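Local coordinates for glutamyl endopeptidase (Staphylococcus epidermidis, PDB 6PYM), which probably cleaves proteins on the carbonyl side of glutamate, and also of aspartate, as a secreted serine endopeptidase of the S1B family, at residues A21-I25 with G36-V40; I117-T123 with Y197-Q203; I129-P135 with N168-F174. The protein carries 1 engineered substitution. All coordinates share one frame; numbering follows the deposited sequence.

Interaction 1 (A21-I25 with G36-V40); sequences AVSFI and GSGVV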
loop_
_atom_site.group_PDB
_atom_site.type_symbol
_atom_site.label_atom_id
_atom_site.label_comp_id
_atom_site.label_asym_id
_atom_site.label_seq_id
_atom_site.Cartn_x
_atom_site.Cartn_y
_atom_site.Cartn_z
ATOM N N ALA A 21 -7.353 1.440 -6.081
ATOM C CA ALA A 21 -6.428 0.361 -5.767
ATOM C C ALA A 21 -5.948 0.394 -4.323
ATOM O O ALA A 21 -5.402 -0.606 -3.841
ATOM C CB ALA A 21 -5.231 0.406 -6.719
ATOM N N VAL A 22 -6.097 1.527 -3.642
ATOM C CA VAL A 22 -5.717 1.623 -2.238
ATOM C C VAL A 22 -6.626 0.715 -1.416
ATOM O O VAL A 22 -7.857 0.755 -1.566
ATOM C CB VAL A 22 -5.789 3.086 -1.772
ATOM C CG1 VAL A 22 -5.395 3.207 -0.307
ATOM C CG2 VAL A 22 -4.905 3.973 -2.647
ATOM N N SER A 23 -6.031 -0.110 -0.543
ATOM C CA SER A 23 -6.763 -1.199 0.086
ATOM C C SER A 23 -6.557 -1.242 1.593
ATOM O O SER A 23 -5.460 -0.981 2.097
ATOM C CB SER A 23 -6.352 -2.543 -0.506
ATOM O OG SER A 23 -6.559 -2.572 -1.912
ATOM N N PHE A 24 -7.624 -1.611 2.293
ATOM C CA PHE A 24 -7.644 -1.783 3.740
ATOM C C PHE A 24 -7.460 -3.258 4.074
ATOM O O PHE A 24 -8.087 -4.122 3.447
ATOM C CB PHE A 24 -8.992 -1.277 4.261
ATOM C CG PHE A 24 -9.292 -1.632 5.692
ATOM C CD1 PHE A 24 -8.631 -1.005 6.736
ATOM C CD2 PHE A 24 -10.272 -2.574 5.993
ATOM C CE1 PHE A 24 -8.927 -1.330 8.054
ATOM C CE2 PHE A 24 -10.571 -2.896 7.304
ATOM C CZ PHE A 24 -9.900 -2.272 8.328
ATOM N N ILE A 25 -6.591 -3.549 5.041
ATOM C CA ILE A 25 -6.271 -4.919 5.421
ATOM C C ILE A 25 -6.700 -5.145 6.863
ATOM O O ILE A 25 -6.374 -4.342 7.746
ATOM C CB ILE A 25 -4.770 -5.202 5.256
ATOM C CG1 ILE A 25 -4.356 -4.998 3.798
ATOM C CG2 ILE A 25 -4.442 -6.619 5.705
ATOM C CD1 ILE A 25 -2.899 -5.346 3.512
ATOM N N GLY A 36 -4.030 -2.839 8.468
ATOM C CA GLY A 36 -2.999 -2.193 7.694
ATOM C C GLY A 36 -3.551 -1.710 6.377
ATOM O O GLY A 36 -4.770 -1.564 6.212
ATOM N N SER A 37 -2.646 -1.463 5.439
ATOM C CA SER A 37 -2.958 -0.909 4.136
ATOM C C SER A 37 -2.224 -1.707 3.065
ATOM O O SER A 37 -1.308 -2.483 3.345
ATOM C CB SER A 37 -2.521 0.557 4.072
ATOM O OG SER A 37 -3.118 1.326 5.113
ATOM N N GLY A 38 -2.606 -1.474 1.820
ATOM C CA GLY A 38 -1.920 -2.085 0.705
ATOM C C GLY A 38 -2.400 -1.471 -0.585
ATOM O O GLY A 38 -3.200 -0.534 -0.582
ATOM N N VAL A 39 -1.942 -2.031 -1.705
ATOM C CA VAL A 39 -2.319 -1.485 -3.008
ATOM C C VAL A 39 -2.449 -2.617 -4.019
ATOM O O VAL A 39 -1.552 -3.461 -4.144
ATOM C CB VAL A 39 -1.345 -0.373 -3.462
ATOM C CG1 VAL A 39 0.098 -0.880 -3.576
ATOM C CG2 VAL A 39 -1.815 0.264 -4.765
ATOM N N VAL A 40 -3.568 -2.633 -4.744
ATOM C CA VAL A 40 -3.767 -3.621 -5.800
ATOM C C VAL A 40 -2.844 -3.308 -6.966
ATOM O O VAL A 40 -2.829 -2.179 -7.466
ATOM C CB VAL A 40 -5.228 -3.618 -6.277
ATOM C CG1 VAL A 40 -5.406 -4.607 -7.432
ATOM C CG2 VAL A 40 -6.174 -3.939 -5.131
#

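Interaction 2 (I117-T123 with Y197-Q203); sequences ISSNTDT and YINDFVQ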
loop_
_atom_site.group_PDB
_atom_site.type_symbol
_atom_site.label_atom_id
_atom_site.label_comp_id
_atom_site.label_asym_id
_atom_site.label_seq_id
_atom_site.Cartn_x
_atom_site.Cartn_y
_atom_site.Cartn_z
ATOM N N ILE A 117 2.886 1.268 -11.396
ATOM C CA ILE A 117 4.148 1.354 -10.673
ATOM C C ILE A 117 5.073 2.294 -11.429
ATOM O O ILE A 117 5.173 2.221 -12.661
ATOM C CB ILE A 117 4.792 -0.041 -10.585
ATOM C CG1 ILE A 117 3.813 -1.082 -10.032
ATOM C CG2 ILE A 117 6.097 0.023 -9.799
ATOM C CD1 ILE A 117 3.298 -0.790 -8.641
ATOM N N SER A 118 5.787 3.149 -10.706
ATOM C CA SER A 118 6.802 3.981 -11.341
ATOM C C SER A 118 8.080 3.190 -11.595
ATOM O O SER A 118 8.508 2.383 -10.768
ATOM C CB SER A 118 7.130 5.171 -10.446
ATOM O OG SER A 118 8.128 5.986 -11.037
ATOM N N SER A 119 8.700 3.446 -12.752
ATOM C CA SER A 119 10.053 2.969 -12.999
ATOM C C SER A 119 11.061 3.647 -12.084
ATOM O O SER A 119 12.184 3.150 -11.936
ATOM C CB SER A 119 10.446 3.265 -14.443
ATOM O OG SER A 119 10.639 4.659 -14.610
ATOM N N ASN A 120 10.678 4.773 -11.477
ATOM C CA ASN A 120 11.509 5.544 -10.559
ATOM C C ASN A 120 12.722 6.178 -11.233
ATOM O O ASN A 120 13.631 6.652 -10.553
ATOM C CB ASN A 120 11.873 4.762 -9.291
ATOM C CG ASN A 120 10.782 4.839 -8.237
ATOM O OD1 ASN A 120 10.257 5.916 -7.968
ATOM N ND2 ASN A 120 10.428 3.704 -7.650
ATOM N N THR A 121 12.719 6.250 -12.567
ATOM C CA THR A 121 13.836 6.854 -13.290
ATOM C C THR A 121 13.988 8.339 -12.971
ATOM O O THR A 121 15.102 8.877 -13.036
ATOM C CB THR A 121 13.673 6.636 -14.801
ATOM O OG1 THR A 121 14.847 7.095 -15.483
ATOM C CG2 THR A 121 12.470 7.390 -15.326
ATOM N N ASP A 122 12.895 9.016 -12.619
ATOM C CA ASP A 122 12.901 10.454 -12.390
ATOM C C ASP A 122 12.798 10.837 -10.921
ATOM O O ASP A 122 12.835 12.030 -10.608
ATOM C CB ASP A 122 11.746 11.114 -13.151
ATOM C CG ASP A 122 11.904 11.018 -14.650
ATOM O OD1 ASP A 122 13.029 11.231 -15.138
ATOM O OD2 ASP A 122 10.904 10.730 -15.339
ATOM N N THR A 123 12.671 9.870 -10.018
ATOM C CA THR A 123 12.342 10.175 -8.628
ATOM C C THR A 123 13.551 10.758 -7.911
ATOM O O THR A 123 14.660 10.224 -8.005
ATOM C CB THR A 123 11.863 8.901 -7.940
ATOM O OG1 THR A 123 10.779 8.362 -8.707
ATOM C CG2 THR A 123 11.387 9.179 -6.514
ATOM N N TYR A 197 11.563 1.437 -1.374
ATOM C CA TYR A 197 11.693 2.085 -2.669
ATOM C C TYR A 197 11.644 1.036 -3.771
ATOM O O TYR A 197 12.365 0.034 -3.715
ATOM C CB TYR A 197 13.041 2.793 -2.701
ATOM C CG TYR A 197 13.328 3.636 -3.914
ATOM C CD1 TYR A 197 12.398 4.543 -4.400
ATOM C CD2 TYR A 197 14.559 3.559 -4.546
ATOM C CE1 TYR A 197 12.677 5.341 -5.487
ATOM C CE2 TYR A 197 14.847 4.355 -5.640
ATOM C CZ TYR A 197 13.903 5.241 -6.102
ATOM O OH TYR A 197 14.174 6.042 -7.183
ATOM N N ILE A 198 10.797 1.259 -4.769
ATOM C CA ILE A 198 10.644 0.277 -5.832
ATOM C C ILE A 198 11.747 0.490 -6.865
ATOM O O ILE A 198 11.537 1.088 -7.927
ATOM C CB ILE A 198 9.215 0.305 -6.403
ATOM C CG1 ILE A 198 8.215 -0.047 -5.293
ATOM C CG2 ILE A 198 9.074 -0.655 -7.586
ATOM C CD1 ILE A 198 6.760 0.220 -5.643
ATOM N N ASN A 199 12.947 0.036 -6.526
ATOM C CA ASN A 199 14.096 0.166 -7.411
ATOM C C ASN A 199 14.089 -0.953 -8.455
ATOM O O ASN A 199 13.140 -1.732 -8.568
ATOM C CB ASN A 199 15.389 0.264 -6.606
ATOM C CG ASN A 199 15.780 -1.044 -5.941
ATOM O OD1 ASN A 199 15.168 -2.091 -6.148
ATOM N ND2 ASN A 199 16.842 -0.989 -5.146
ATOM N N ASP A 200 15.169 -1.048 -9.239
ATOM C CA ASP A 200 15.202 -2.012 -10.337
ATOM C C ASP A 200 15.090 -3.446 -9.836
ATOM O O ASP A 200 14.440 -4.283 -10.474
ATOM C CB ASP A 200 16.467 -1.825 -11.177
ATOM C CG ASP A 200 16.453 -0.534 -11.971
ATOM O OD1 ASP A 200 15.357 0.023 -12.193
ATOM O OD2 ASP A 200 17.543 -0.086 -12.388
ATOM N N PHE A 201 15.713 -3.754 -8.700
ATOM C CA PHE A 201 15.622 -5.106 -8.159
ATOM C C PHE A 201 14.209 -5.424 -7.682
ATOM O O PHE A 201 13.723 -6.547 -7.857
ATOM C CB PHE A 201 16.636 -5.288 -7.033
ATOM C CG PHE A 201 18.059 -5.134 -7.481
ATOM C CD1 PHE A 201 18.689 -6.152 -8.177
ATOM C CD2 PHE A 201 18.762 -3.967 -7.230
ATOM C CE1 PHE A 201 20.002 -6.014 -8.600
ATOM C CE2 PHE A 201 20.075 -3.823 -7.650
ATOM C CZ PHE A 201 20.693 -4.849 -8.336
ATOM N N VAL A 202 13.530 -4.448 -7.078
ATOM C CA VAL A 202 12.145 -4.678 -6.691
ATOM C C VAL A 202 11.277 -4.860 -7.927
ATOM O O VAL A 202 10.383 -5.711 -7.956
ATOM C CB VAL A 202 11.645 -3.549 -5.774
ATOM C CG1 VAL A 202 10.167 -3.744 -5.466
ATOM C CG2 VAL A 202 12.474 -3.514 -4.483
ATOM N N GLN A 203 11.537 -4.073 -8.970
ATOM C CA GLN A 203 10.765 -4.201 -10.201
ATOM C C GLN A 203 10.920 -5.585 -10.820
ATOM O O GLN A 203 9.958 -6.131 -11.371
ATOM C CB GLN A 203 11.161 -3.100 -11.181
ATOM C CG GLN A 203 10.707 -1.732 -10.709
ATOM C CD GLN A 203 11.290 -0.602 -11.519
ATOM O OE1 GLN A 203 11.330 -0.668 -12.751
ATOM N NE2 GLN A 203 11.766 0.437 -10.847
#

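Interaction 3 (I129-P135 with N168-F174); sequences ITVTGYP and NAGSPVF. Engineered in segment 168-174: Ala169 (natural residue Ser).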
loop_
_atom_site.group_PDB
_atom_site.type_symbol
_atom_site.label_atom_id
_atom_site.label_comp_id
_atom_site.label_asym_id
_atom_site.label_seq_id
_atom_site.Cartn_x
_atom_site.Cartn_y
_atom_site.Cartn_z
ATOM N N ILE A 129 4.992 14.300 -2.987
ATOM C CA ILE A 129 4.403 12.968 -3.039
ATOM C C ILE A 129 3.220 12.903 -2.081
ATOM O O ILE A 129 2.978 13.814 -1.287
ATOM C CB ILE A 129 5.435 11.877 -2.687
ATOM C CG1 ILE A 129 6.014 12.142 -1.296
ATOM C CG2 ILE A 129 6.546 11.810 -3.751
ATOM C CD1 ILE A 129 6.628 10.929 -0.648
ATOM N N THR A 130 2.483 11.796 -2.161
ATOM C CA THR A 130 1.456 11.466 -1.188
ATOM C C THR A 130 1.640 10.035 -0.711
ATOM O O THR A 130 2.201 9.193 -1.418
ATOM C CB THR A 130 0.041 11.617 -1.760
ATOM O OG1 THR A 130 -0.080 10.855 -2.970
ATOM C CG2 THR A 130 -0.282 13.077 -2.042
ATOM N N VAL A 131 1.159 9.766 0.501
ATOM C CA VAL A 131 1.027 8.410 1.029
ATOM C C VAL A 131 -0.431 8.251 1.415
ATOM O O VAL A 131 -0.948 9.040 2.218
ATOM C CB VAL A 131 1.972 8.149 2.215
ATOM C CG1 VAL A 131 1.686 6.786 2.848
ATOM C CG2 VAL A 131 3.404 8.203 1.737
ATOM N N THR A 132 -1.090 7.244 0.855
ATOM C CA THR A 132 -2.534 7.126 0.978
ATOM C C THR A 132 -2.888 5.730 1.459
ATOM O O THR A 132 -2.408 4.738 0.906
ATOM C CB THR A 132 -3.203 7.489 -0.345
ATOM O OG1 THR A 132 -2.827 8.833 -0.658
ATOM C CG2 THR A 132 -4.730 7.382 -0.258
ATOM N N GLY A 133 -3.710 5.662 2.498
ATOM C CA GLY A 133 -4.002 4.398 3.136
ATOM C C GLY A 133 -4.894 4.605 4.336
ATOM O O GLY A 133 -5.709 5.536 4.341
ATOM N N TYR A 134 -4.741 3.756 5.351
ATOM C CA TYR A 134 -5.742 3.578 6.404
ATOM C C TYR A 134 -5.125 3.783 7.785
ATOM O O TYR A 134 -4.881 2.821 8.521
ATOM C CB TYR A 134 -6.415 2.211 6.247
ATOM C CG TYR A 134 -7.234 2.139 4.980
ATOM C CD1 TYR A 134 -8.553 2.562 4.983
ATOM C CD2 TYR A 134 -6.679 1.711 3.774
ATOM C CE1 TYR A 134 -9.309 2.551 3.836
ATOM C CE2 TYR A 134 -7.436 1.688 2.618
ATOM C CZ TYR A 134 -8.750 2.102 2.657
ATOM O OH TYR A 134 -9.490 2.065 1.494
ATOM N N PRO A 135 -4.880 5.036 8.177
ATOM C CA PRO A 135 -4.287 5.303 9.496
ATOM C C PRO A 135 -5.223 4.942 10.636
ATOM O O PRO A 135 -6.417 5.246 10.610
ATOM C CB PRO A 135 -4.036 6.817 9.467
ATOM C CG PRO A 135 -5.036 7.346 8.478
ATOM C CD PRO A 135 -5.115 6.275 7.420
ATOM N N ASN A 168 -1.146 2.674 8.651
ATOM C CA ASN A 168 -0.638 3.053 7.341
ATOM C C ASN A 168 0.313 2.019 6.752
ATOM O O ASN A 168 0.556 2.084 5.548
ATOM C CB ASN A 168 0.099 4.397 7.402
ATOM C CG ASN A 168 -0.789 5.599 7.093
ATOM O OD1 ASN A 168 -0.912 6.504 7.920
ATOM N ND2 ASN A 168 -1.364 5.643 5.890
ATOM N N ALA A 169 0.897 1.118 7.551
ATOM C CA ALA A 169 1.800 0.084 7.040
ATOM C C ALA A 169 1.262 -0.531 5.759
ATOM O O ALA A 169 0.135 -1.035 5.730
ATOM C CB ALA A 169 1.960 -1.011 8.098
ATOM N N GLY A 170 2.068 -0.490 4.695
ATOM C CA GLY A 170 1.686 -1.031 3.406
ATOM C C GLY A 170 1.101 -0.023 2.439
ATOM O O GLY A 170 0.824 -0.381 1.287
ATOM N N SER A 171 0.927 1.224 2.861
ATOM C CA SER A 171 0.268 2.211 2.017
ATOM C C SER A 171 1.125 2.532 0.801
ATOM O O SER A 171 2.343 2.709 0.923
ATOM C CB SER A 171 0.075 3.525 2.767
ATOM O OG SER A 171 -0.876 3.455 3.811
ATOM N N PRO A 172 0.515 2.699 -0.369
ATOM C CA PRO A 172 1.286 3.166 -1.519
ATOM C C PRO A 172 1.763 4.599 -1.333
ATOM O O PRO A 172 1.057 5.456 -0.788
ATOM C CB PRO A 172 0.292 3.067 -2.679
ATOM C CG PRO A 172 -1.047 3.144 -2.028
ATOM C CD PRO A 172 -0.893 2.432 -0.717
ATOM N N VAL A 173 2.979 4.844 -1.815
ATOM C CA VAL A 173 3.565 6.171 -1.943
ATOM C C VAL A 173 3.405 6.557 -3.406
ATOM O O VAL A 173 3.920 5.860 -4.286
ATOM C CB VAL A 173 5.056 6.152 -1.571
ATOM C CG1 VAL A 173 5.616 7.569 -1.555
ATOM C CG2 VAL A 173 5.301 5.427 -0.253
ATOM N N PHE A 174 2.675 7.634 -3.678
ATOM C CA PHE A 174 2.377 8.053 -5.042
ATOM C C PHE A 174 3.171 9.304 -5.399
ATOM O O PHE A 174 3.261 10.247 -4.603
ATOM C CB PHE A 174 0.892 8.394 -5.202
ATOM C CG PHE A 174 -0.034 7.211 -5.157
ATOM C CD1 PHE A 174 -0.137 6.340 -6.225
ATOM C CD2 PHE A 174 -0.848 6.996 -4.054
ATOM C CE1 PHE A 174 -1.020 5.261 -6.186
ATOM C CE2 PHE A 174 -1.732 5.922 -4.007
ATOM C CZ PHE A 174 -1.821 5.058 -5.078
HETATM O O HOH W 1 0.701 12.180 -5.270
HETATM O O HOH W 2 -2.271 8.310 4.721
#

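Interaction 1 (A21-I25 with G36-V40)
Ile25 lies over the backbone of residues 36 to 38, and its side chain can be followed along that strand. Its CB faces the Gly36 carbonyl, CG1 runs on above the carbonyl of Ser37, and at the tip Ile25 CD1 comes to 3.3 Å from Ser37 O. The direction is set by the first torsion: CG1 stands anti to the carbonyl carbon (chi1 -60°), and the extended second torsion carries the methyl on toward Gly38. Gly36 and Gly38 have no side chain here, and Ile25 lies over that part of the strand. Underneath, the strands pair antiparallel. Ile25 and Gly36 form one hydrogen-bonded pair and Ser23 and Gly38 the next, each pair joined by two N-H...O bonds. At the far end Ala21 O is gripped twice, by Val40 N at 2.9 Å and by Ser23 OG at 3.0 Å, from opposite faces of the carbonyl plane. The Ser23 hydroxyl thus turns back on its own strand, while Val40 CG2 packs against Ser23 OG at 3.5 Å. This is the hairpin of strands 22-27 and 34-42 in the six-stranded barrel. Strand 64-67 adds Val65 and Pro67 beside Ser23, strand 45-48 puts Ile46 against Ile25 and Val40, and Pro172 of strand 172-174 packs on Val22 and Val39 from the other sheet.

Interaction 2 (I117-T123 with Y197-Q203)
Neither backbone runs alongside the other: the loop 117-123 comes nearest at Asn120, whose CA is 6.7 Å from that of Asn199, just where the chain leaves Tyr197 and enters a helix. Asn120 and Gln203 make the two hydrogen bonds across the contact. Asn120 ND2 donates to Ile198 O at 2.9 Å, nearly straight at 164° and with the acceptor in the amide plane, while Asn120 OD1 takes the Thr123 hydroxyl on a lone pair, OG1 to OD1 being 2.6 Å. Bonds at both ends of the amide hold its rotation, and ND2 has a further acceptor in Ile181 O. The Tyr197 ring comes in from the opposite direction, its plane 38° from that of the amide, and Tyr197 CE1 reaches Asn120 CG at 3.4 Å. Ile198 O is shared: Gln203 NE2 reaches it at 3.0 Å from the face opposite to Asn120 ND2. Gln203 NE2 also donates to Ser119 O at 3.0 Å, from well above that carbonyl plane, so one amide nitrogen bridges both segments. Ile117 CG2 meets Ile198 CG2 at 3.8 Å, the two side chains crossing at about a right angle. Ser118 OG accepts from Asn120 N in an ST turn, Ile198 centres an inverse gamma turn, and Asn199 OD1 caps the helix by accepting from Val202 N. Such a C-terminal helix following the last barrel strand is characteristic of the chymotrypsin-like fold.

Interaction 3 (I129-P135 with N168-F174)
The Phe174 ring meets the strand 129-133 at its edge: Thr130 OG1 and Thr132 CB both lie near the ring plane, Thr132 CB 4.2 Å from Phe174 CE2, and His18 makes an edge-to-face contact with the same ring. Thr130 OG1 sits between its backbone N and carbonyl carbon (chi1 54°), which brings it to 3.5 Å from Phe174 CB and lets it hydrogen-bond a water, and this water donates to Phe174 O. The other flat group, the Asn168 amide, is held at both ends. Its ND2 donates to Ser171 OG in an almost linear bond of 174°, and to a water that in turn donates to Val131 O, so the asparagine is tied to the opposite strand through solvent; Asn168 OD1 accepts from Val165 N and rests 3.5 Å from Pro135 CB. Ser171 OG donates to Asn168 O at 2.6 Å, on a lone pair, and Ser171 N donates to the same oxygen. These bonds brace the type II turn 168-171, which carries Ala169, the engineered replacement for the predicted charge-relay serine; a tight turn bearing the nucleophile position and leading into a second-barrel strand is characteristic of chymotrypsin-like proteases. Beyond the turn the strands pair antiparallel: Thr130 and Phe174 exchange two backbone bonds, and Thr132 N reaches Pro172 O at 3.2 Å. On the face away from Phe174, Val131 CG1 packs on Ser171 CB at 3.6 Å, while Ile129 CD1 meets Val173 CG1 at 3.6 Å. Strand 128-133 also pairs with 143-154, and strand 172-174 with 180-188. Tyr160 of strand 157-160 touches Ile129, Val131 and Val173, and Tyr134 turns to the other barrel, edge-to-face with Phe24.

In the fold
From the N terminus, interaction 1 comes first, closing the hairpin of strands 22-27 and 34-42 in the N-terminal barrel. The chain completes that barrel before it reaches 117-123, where interaction 2 opens; the long excursion begun there closes only at 197-203, at the start of the C-terminal helix. Interaction 3 is nested inside it, joining 129-135 to 168-174 in the second sheet. Interactions 1 and 3 touch across the boundary between the two sheets: Ser37 N lies 2.8 Å from Ala169 O, a probable hydrogen bond, and Ser37 OG bonds Tyr134 N. Interaction 2 stands apart, its centre about 17 Å from that of interaction 3 and 19 Å from that of interaction 1.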